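Long-range contacts in choline dehydrogenase and related flavoproteins (Aspergillus oryzae, PDB 3Q9T), which is a formate oxidase of the glucose-methanol-choline oxidoreductase family that carries its flavin as 8-formyl-FAD and probably oxidises formate with it: residues E354-P359 with E393-C398; P528-H533 with E563-M568. All blocks are in the same frame, centred on the assembly; numbering follows the deposited sequence.

Interaction 1 of 2, residues E354-P359 with E393-C398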
ATOM      1  N   GLU A 354      16.536 -10.178 -24.210  1.00 18.63           N
ATOM      2  CA  GLU A 354      17.619 -10.307 -25.207  1.00 20.65           C
ATOM      3  C   GLU A 354      18.025  -8.986 -25.833  1.00 21.80           C
ATOM      4  O   GLU A 354      19.178  -8.813 -26.236  1.00 15.99           O
ATOM      5  CB  GLU A 354      17.240 -11.297 -26.310  1.00 14.38           C
ATOM      6  CG  GLU A 354      16.963 -12.708 -25.786  1.00 16.65           C
ATOM      7  CD  GLU A 354      16.408 -13.633 -26.849  1.00 22.23           C
ATOM      8  OE1 GLU A 354      15.823 -13.096 -27.818  1.00 18.29           O
ATOM      9  OE2 GLU A 354      16.561 -14.878 -26.720  1.00 19.36           O
ATOM     10  N   LEU A 355      17.053  -8.084 -25.947  1.00 17.37           N
ATOM     11  CA  LEU A 355      17.292  -6.735 -26.416  1.00 17.58           C
ATOM     12  C   LEU A 355      16.950  -5.752 -25.309  1.00 21.27           C
ATOM     13  O   LEU A 355      15.891  -5.848 -24.661  1.00 18.77           O
ATOM     14  CB  LEU A 355      16.454  -6.435 -27.664  1.00 21.31           C
ATOM     15  CG  LEU A 355      16.917  -7.170 -28.918  1.00 22.86           C
ATOM     16  CD1 LEU A 355      15.813  -7.240 -29.953  1.00 25.37           C
ATOM     17  CD2 LEU A 355      18.197  -6.539 -29.493  1.00 20.86           C
ATOM     18  N   VAL A 356      17.842  -4.791 -25.122  1.00 17.06           N
ATOM     19  CA  VAL A 356      17.709  -3.795 -24.078  1.00 18.05           C
ATOM     20  C   VAL A 356      18.051  -2.426 -24.648  1.00 19.34           C
ATOM     21  O   VAL A 356      19.062  -2.277 -25.364  1.00 18.16           O
ATOM     22  CB  VAL A 356      18.667  -4.113 -22.884  1.00 18.31           C
ATOM     23  CG1 VAL A 356      18.715  -2.952 -21.907  1.00 17.64           C
ATOM     24  CG2 VAL A 356      18.266  -5.417 -22.197  1.00 14.73           C
ATOM     25  N   GLY A 357      17.237  -1.423 -24.313  1.00 18.15           N
ATOM     26  CA  GLY A 357      17.428  -0.082 -24.844  1.00 17.06           C
ATOM     27  C   GLY A 357      17.840   0.987 -23.840  1.00 18.53           C
ATOM     28  O   GLY A 357      17.312   1.069 -22.730  1.00 19.73           O
ATOM     29  N   PHE A 358      18.787   1.827 -24.232  1.00 16.66           N
ATOM     30  CA  PHE A 358      19.244   2.906 -23.357  1.00 22.34           C
ATOM     31  C   PHE A 358      19.106   4.276 -24.027  1.00 16.61           C
ATOM     32  O   PHE A 358      20.088   4.869 -24.466  1.00 20.54           O
ATOM     33  CB  PHE A 358      20.687   2.651 -22.905  1.00 22.43           C
ATOM     34  CG  PHE A 358      20.857   1.384 -22.103  1.00 22.76           C
ATOM     35  CD1 PHE A 358      21.299   0.222 -22.704  1.00 13.82           C
ATOM     36  CD2 PHE A 358      20.558   1.358 -20.744  1.00 21.72           C
ATOM     37  CE1 PHE A 358      21.455  -0.939 -21.958  1.00 18.91           C
ATOM     38  CE2 PHE A 358      20.719   0.211 -19.999  1.00 14.36           C
ATOM     39  CZ  PHE A 358      21.162  -0.940 -20.607  1.00 22.49           C
ATOM     40  N   PRO A 359      17.874   4.785 -24.103  1.00 17.92           N
ATOM     41  CA  PRO A 359      17.627   6.022 -24.839  1.00 18.67           C
ATOM     42  C   PRO A 359      17.684   7.250 -23.951  1.00 21.02           C
ATOM     43  O   PRO A 359      17.613   7.145 -22.731  1.00 21.50           O
ATOM     44  CB  PRO A 359      16.191   5.838 -25.305  1.00 21.08           C
ATOM     45  CG  PRO A 359      15.556   5.110 -24.153  1.00 21.01           C
ATOM     46  CD  PRO A 359      16.618   4.138 -23.680  1.00 18.46           C
ATOM     47  N   GLU A 393      16.587   2.608 -18.977  1.00 21.15           N
ATOM     48  CA  GLU A 393      16.851   1.275 -19.500  1.00 21.00           C
ATOM     49  C   GLU A 393      15.490   0.703 -19.830  1.00 21.46           C
ATOM     50  O   GLU A 393      14.606   0.634 -18.965  1.00 19.85           O
ATOM     51  CB  GLU A 393      17.578   0.369 -18.499  1.00 16.56           C
ATOM     52  CG  GLU A 393      17.490  -1.112 -18.879  1.00 17.63           C
ATOM     53  CD  GLU A 393      18.425  -2.023 -18.072  1.00 20.68           C
ATOM     54  OE1 GLU A 393      18.305  -3.264 -18.205  1.00 19.15           O
ATOM     55  OE2 GLU A 393      19.289  -1.515 -17.322  1.00 17.25           O
ATOM     56  N   LEU A 394      15.309   0.336 -21.092  1.00 22.30           N
ATOM     57  CA  LEU A 394      14.083  -0.304 -21.543  1.00 20.42           C
ATOM     58  C   LEU A 394      14.321  -1.786 -21.792  1.00 22.28           C
ATOM     59  O   LEU A 394      14.991  -2.172 -22.759  1.00 22.29           O
ATOM     60  CB  LEU A 394      13.576   0.369 -22.812  1.00 22.31           C
ATOM     61  CG  LEU A 394      13.340   1.857 -22.633  1.00 24.87           C
ATOM     62  CD1 LEU A 394      12.905   2.519 -23.963  1.00 22.30           C
ATOM     63  CD2 LEU A 394      12.311   2.062 -21.522  1.00 18.37           C
ATOM     64  N   ASP A 395      13.791  -2.611 -20.899  1.00 17.61           N
ATOM     65  CA  ASP A 395      13.904  -4.049 -21.023  1.00 18.48           C
ATOM     66  C   ASP A 395      12.700  -4.611 -21.724  1.00 20.25           C
ATOM     67  O   ASP A 395      11.567  -4.437 -21.270  1.00 21.94           O
ATOM     68  CB  ASP A 395      14.054  -4.704 -19.646  1.00 20.33           C
ATOM     69  CG  ASP A 395      15.213  -4.127 -18.869  1.00 27.30           C
ATOM     70  OD1 ASP A 395      16.323  -4.007 -19.457  1.00 22.67           O
ATOM     71  OD2 ASP A 395      15.000  -3.762 -17.689  1.00 27.54           O
ATOM     72  N   PHE A 396      12.954  -5.302 -22.828  1.00 17.01           N
ATOM     73  CA  PHE A 396      11.893  -5.915 -23.594  1.00 17.86           C
ATOM     74  C   PHE A 396      11.816  -7.399 -23.317  1.00 19.89           C
ATOM     75  O   PHE A 396      12.403  -8.199 -24.035  1.00 19.31           O
ATOM     76  CB  PHE A 396      12.107  -5.626 -25.072  1.00 22.44           C
ATOM     77  CG  PHE A 396      12.178  -4.160 -25.373  1.00 19.72           C
ATOM     78  CD1 PHE A 396      11.019  -3.419 -25.515  1.00 16.59           C
ATOM     79  CD2 PHE A 396      13.400  -3.519 -25.476  1.00 19.13           C
ATOM     80  CE1 PHE A 396      11.072  -2.062 -25.766  1.00 19.82           C
ATOM     81  CE2 PHE A 396      13.463  -2.158 -25.729  1.00 19.68           C
ATOM     82  CZ  PHE A 396      12.301  -1.428 -25.874  1.00 20.71           C
ATOM     83  N   VAL A 397      11.092  -7.761 -22.262  1.00 21.06           N
ATOM     84  CA  VAL A 397      10.992  -9.154 -21.839  1.00 19.17           C
ATOM     85  C   VAL A 397       9.977  -9.832 -22.744  1.00 24.71           C
ATOM     86  O   VAL A 397       8.859  -9.351 -22.890  1.00 24.89           O
ATOM     87  CB  VAL A 397      10.544  -9.261 -20.369  1.00 16.77           C
ATOM     88  CG1 VAL A 397      10.491 -10.702 -19.923  1.00 19.97           C
ATOM     89  CG2 VAL A 397      11.479  -8.468 -19.484  1.00 20.27           C
ATOM     90  N   CYS A 398      10.371 -10.935 -23.372  1.00 25.01           N
ATOM     91  CA  CYS A 398       9.530 -11.550 -24.401  1.00 20.88           C
ATOM     92  C   CYS A 398       8.550 -12.571 -23.860  1.00 21.99           C
ATOM     93  O   CYS A 398       8.416 -13.660 -24.417  1.00 19.52           O
ATOM     94  CB  CYS A 398      10.376 -12.168 -25.531  1.00 22.52           C
ATOM     95  SG  CYS A 398      11.594 -13.363 -24.991  1.00 21.98           S
TER
HETATM   96  O   HOH W   1      14.303  -9.358 -25.603  1.00 17.93           O

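Interaction 2 of 2, residues P528-H533 with E563-M568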
ATOM      1  N   PRO A 528      37.384   5.528   1.455  1.00 21.25           N
ATOM      2  CA  PRO A 528      37.701   4.984   0.131  1.00 20.71           C
ATOM      3  C   PRO A 528      38.245   3.553   0.132  1.00 18.11           C
ATOM      4  O   PRO A 528      38.206   2.909  -0.912  1.00 20.53           O
ATOM      5  CB  PRO A 528      38.736   5.974  -0.409  1.00 25.11           C
ATOM      6  CG  PRO A 528      38.336   7.269   0.207  1.00 25.40           C
ATOM      7  CD  PRO A 528      37.923   6.887   1.629  1.00 23.99           C
ATOM      8  N   LYS A 529      38.746   3.060   1.260  1.00 19.03           N
ATOM      9  CA  LYS A 529      39.190   1.674   1.321  1.00 19.47           C
ATOM     10  C   LYS A 529      38.076   0.803   1.885  1.00 21.87           C
ATOM     11  O   LYS A 529      38.305  -0.329   2.296  1.00 24.14           O
ATOM     12  CB  LYS A 529      40.464   1.537   2.150  1.00 21.84           C
ATOM     13  CG  LYS A 529      41.578   2.503   1.721  1.00 26.65           C
ATOM     14  CD  LYS A 529      41.949   2.343   0.249  1.00 24.66           C
ATOM     15  CE  LYS A 529      43.073   3.293  -0.124  1.00 30.24           C
ATOM     16  NZ  LYS A 529      43.550   3.011  -1.495  1.00 48.55           N
ATOM     17  N   LEU A 530      36.869   1.366   1.909  1.00 17.89           N
ATOM     18  CA  LEU A 530      35.677   0.637   2.308  1.00 20.03           C
ATOM     19  C   LEU A 530      35.738   0.256   3.778  1.00 19.37           C
ATOM     20  O   LEU A 530      35.018  -0.634   4.219  1.00 19.13           O
ATOM     21  CB  LEU A 530      35.468  -0.606   1.433  1.00 13.11           C
ATOM     22  CG  LEU A 530      35.210  -0.312  -0.047  1.00 16.90           C
ATOM     23  CD1 LEU A 530      34.954  -1.600  -0.800  1.00 19.51           C
ATOM     24  CD2 LEU A 530      34.030   0.661  -0.208  1.00 15.99           C
ATOM     25  N   LYS A 531      36.591   0.943   4.529  1.00 17.26           N
ATOM     26  CA  LYS A 531      36.633   0.781   5.985  1.00 25.46           C
ATOM     27  C   LYS A 531      35.561   1.641   6.650  1.00 21.35           C
ATOM     28  O   LYS A 531      35.391   2.810   6.289  1.00 20.07           O
ATOM     29  CB  LYS A 531      38.004   1.172   6.540  1.00 17.66           C
ATOM     30  CG  LYS A 531      39.136   0.285   6.061  1.00 22.32           C
ATOM     31  CD  LYS A 531      40.456   0.788   6.593  1.00 21.47           C
ATOM     32  CE  LYS A 531      41.563  -0.168   6.263  1.00 27.59           C
ATOM     33  NZ  LYS A 531      42.719   0.111   7.138  1.00 31.80           N
ATOM     34  N   VAL A 532      34.848   1.065   7.621  1.00 16.80           N
ATOM     35  CA  VAL A 532      33.825   1.805   8.364  1.00 18.51           C
ATOM     36  C   VAL A 532      34.447   2.970   9.162  1.00 20.06           C
ATOM     37  O   VAL A 532      35.300   2.756  10.031  1.00 20.53           O
ATOM     38  CB  VAL A 532      32.999   0.861   9.286  1.00 16.99           C
ATOM     39  CG1 VAL A 532      31.977   1.642  10.107  1.00 21.07           C
ATOM     40  CG2 VAL A 532      32.297  -0.201   8.470  1.00 15.80           C
ATOM     41  N   HIS A 533      34.051   4.202   8.847  1.00 19.86           N
ATOM     42  CA  HIS A 533      34.547   5.364   9.592  1.00 18.49           C
ATOM     43  C   HIS A 533      34.356   5.110  11.088  1.00 29.43           C
ATOM     44  O   HIS A 533      33.249   4.801  11.546  1.00 24.53           O
ATOM     45  CB  HIS A 533      33.801   6.651   9.213  1.00 20.57           C
ATOM     46  CG  HIS A 533      33.983   7.082   7.788  1.00 24.22           C
ATOM     47  ND1 HIS A 533      35.202   7.475   7.271  1.00 23.80           N
ATOM     48  CD2 HIS A 533      33.087   7.223   6.781  1.00 22.32           C
ATOM     49  CE1 HIS A 533      35.053   7.809   6.000  1.00 23.29           C
ATOM     50  NE2 HIS A 533      33.779   7.667   5.679  1.00 24.94           N
ATOM     51  N   GLU A 563      35.412  -6.916  -5.977  1.00 18.49           N
ATOM     52  CA  GLU A 563      36.730  -7.205  -6.529  1.00 17.81           C
ATOM     53  C   GLU A 563      37.717  -6.167  -6.006  1.00 16.07           C
ATOM     54  O   GLU A 563      38.816  -6.510  -5.569  1.00 24.13           O
ATOM     55  CB  GLU A 563      36.710  -7.211  -8.066  1.00 20.72           C
ATOM     56  CG  GLU A 563      35.883  -8.307  -8.712  1.00 19.62           C
ATOM     57  CD  GLU A 563      36.579  -9.658  -8.766  1.00 20.58           C
ATOM     58  OE1 GLU A 563      37.587  -9.863  -8.061  1.00 28.74           O
ATOM     59  OE2 GLU A 563      36.113 -10.531  -9.529  1.00 20.24           O
ATOM     60  N   LYS A 564      37.312  -4.903  -6.023  1.00 18.96           N
ATOM     61  CA  LYS A 564      38.174  -3.837  -5.536  1.00 18.79           C
ATOM     62  C   LYS A 564      38.418  -4.004  -4.042  1.00 22.83           C
ATOM     63  O   LYS A 564      39.548  -3.901  -3.575  1.00 25.41           O
ATOM     64  CB  LYS A 564      37.592  -2.456  -5.850  1.00 19.80           C
ATOM     65  CG  LYS A 564      38.470  -1.275  -5.375  1.00 20.38           C
ATOM     66  CD  LYS A 564      37.984   0.061  -5.954  1.00 20.79           C
ATOM     67  CE  LYS A 564      38.833   1.242  -5.498  1.00 18.68           C
ATOM     68  NZ  LYS A 564      40.296   0.969  -5.628  1.00 25.07           N
ATOM     69  N   CYS A 565      37.363  -4.283  -3.291  1.00 21.13           N
ATOM     70  CA  CYS A 565      37.515  -4.478  -1.858  1.00 21.89           C
ATOM     71  C   CYS A 565      38.596  -5.503  -1.539  1.00 20.92           C
ATOM     72  O   CYS A 565      39.463  -5.260  -0.703  1.00 20.38           O
ATOM     73  CB  CYS A 565      36.203  -4.937  -1.220  1.00 24.62           C
ATOM     74  SG  CYS A 565      36.339  -5.070   0.573  1.00 20.68           S
ATOM     75  N   ALA A 566      38.522  -6.657  -2.193  1.00 18.12           N
ATOM     76  CA  ALA A 566      39.496  -7.724  -2.000  1.00 21.17           C
ATOM     77  C   ALA A 566      40.922  -7.245  -2.349  1.00 25.10           C
ATOM     78  O   ALA A 566      41.868  -7.460  -1.585  1.00 19.35           O
ATOM     79  CB  ALA A 566      39.102  -8.957  -2.835  1.00 15.40           C
ATOM     80  N   ASP A 567      41.067  -6.579  -3.490  1.00 19.66           N
ATOM     81  CA  ASP A 567      42.357  -6.004  -3.863  1.00 25.14           C
ATOM     82  C   ASP A 567      42.897  -5.101  -2.759  1.00 25.58           C
ATOM     83  O   ASP A 567      44.044  -5.254  -2.346  1.00 27.34           O
ATOM     84  CB  ASP A 567      42.276  -5.238  -5.189  1.00 23.27           C
ATOM     85  CG  ASP A 567      42.793  -6.055  -6.378  1.00 29.68           C
ATOM     86  OD1 ASP A 567      42.985  -7.283  -6.215  1.00 21.53           O
ATOM     87  OD2 ASP A 567      42.987  -5.468  -7.478  1.00 21.72           O
ATOM     88  N   MET A 568      42.068  -4.178  -2.265  1.00 24.77           N
ATOM     89  CA  MET A 568      42.499  -3.235  -1.221  1.00 21.74           C
ATOM     90  C   MET A 568      42.874  -3.924   0.103  1.00 30.49           C
ATOM     91  O   MET A 568      43.803  -3.487   0.793  1.00 27.06           O
ATOM     92  CB  MET A 568      41.456  -2.140  -1.006  1.00 24.05           C
ATOM     93  CG  MET A 568      41.166  -1.307  -2.281  1.00 24.18           C
ATOM     94  SD  MET A 568      40.165   0.168  -1.972  1.00 21.02           S
ATOM     95  CE  MET A 568      38.622  -0.611  -1.470  1.00 22.27           C
TER

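Interaction 1 of 2, residues E354-P359 with E393-C398
E393 lies alongside F358, and its side chain meets the ring along most of its length. CB comes to 3.5 Å from CE2 of the F358 ring, approaching it obliquely. With CG anti to the backbone N (chi1 163°) and the chain extended beyond it, the side chain runs on beside the ring: CG lies 3.7 Å from both F358 CE2 and V356 CG1, and CD stays near CE2 and CZ. At the tip the carboxylate is turned 62° from the ring plane. OE2 is 3.5 Å from F358 CE2 and accepts the backbone N-H of R553, while OE1 faces V356 CG1 and lies 2.5 Å from D395 OD1, a separation that would be consistent with a shared or retained proton. D395 OD1 also touches both methyls of V356, and OD2 forms a salt bridge with R553. The side chain of E393 is about 7 Å from the bound flavin cofactor.

The strands are antiparallel, their axes 160° apart. G357 and L394 form a hydrogen-bonded pair: G357 N gives to L394 O, and L394 N to G357 O at 2.7 Å, both nearly straight. V356 and D395 follow as a non-hydrogen-bonded pair. Beyond them a water links E354 N to F396 O, and L355 O lies in the plane of the F396 ring, at its edge.

On the face bearing L394 and F396, helix 454-473 packs through F466 and L470, and L173 of helix 167-179 touches L355 and F396. Strand 195-204 pairs with 353-358 and strand 415-423 with 392-397, so the two are neighbouring inner strands of the large mixed sheet, as in the substrate-binding part of GMC oxidoreductases.

Interaction 2 of 2, residues P528-H533 with E563-M568
M568 contributes the largest single share of the contact, bringing its thioether end against P528-L530. Its SD sits 3.5 Å from the carbonyl oxygen of P528 and 3.6 Å from K529 CD, and the K529 side chain crosses that of M568 at about a right angle. A bend at chi3 (-66°) turns the methyl CE back to K529 CA and to L530 CG, the latter at 3.7 Å. One turn earlier in the helix, C565 CB meets L530 CD1 at 3.6 Å, so L530 touches residues spaced i and i+3. The helix, 555-572, belongs to the FAD-binding part of the GMC fold: C565 and A566 also pack on helix 16-25, at whose start lies the glycine-rich GxGxxG pattern (G13, G15, G18), consistent with a Rossmann-type dinucleotide site. The backbone of L530 is bonded to that of V540 on strand 538-540, an outer strand of the parallel sheet. Further out, W120 NE1 donates to the P528 oxygen that lies against the M568 sulfur. K529 NZ and K564 NZ stand 5.6 Å apart, each in a salt bridge to a different carboxylate oxygen of E119.

From the N terminus, the chain passes through the glycine-rich strand-turn-helix that includes helix 16-25 long before either contact begins. Interaction 1 then closes a loop of 33 intervening residues, 13 of them helical, by pairing strands 353-358 and 392-397 within the mixed sheet. The chain goes on through helix 454-473, and only later does interaction 2 open. It closes a second loop, of 29 residues, which includes strand 538-540 and the start of helix 555-572. The first loop is closed before the second begins, so they neither nest nor cross; their centres are about 33 Å apart, across the middle of the chain from each other: 354-359/393-398 ties together the sheet near the flavin, and 528-533/563-568 joins a loop to the helix beside the dinucleotide-binding sheet.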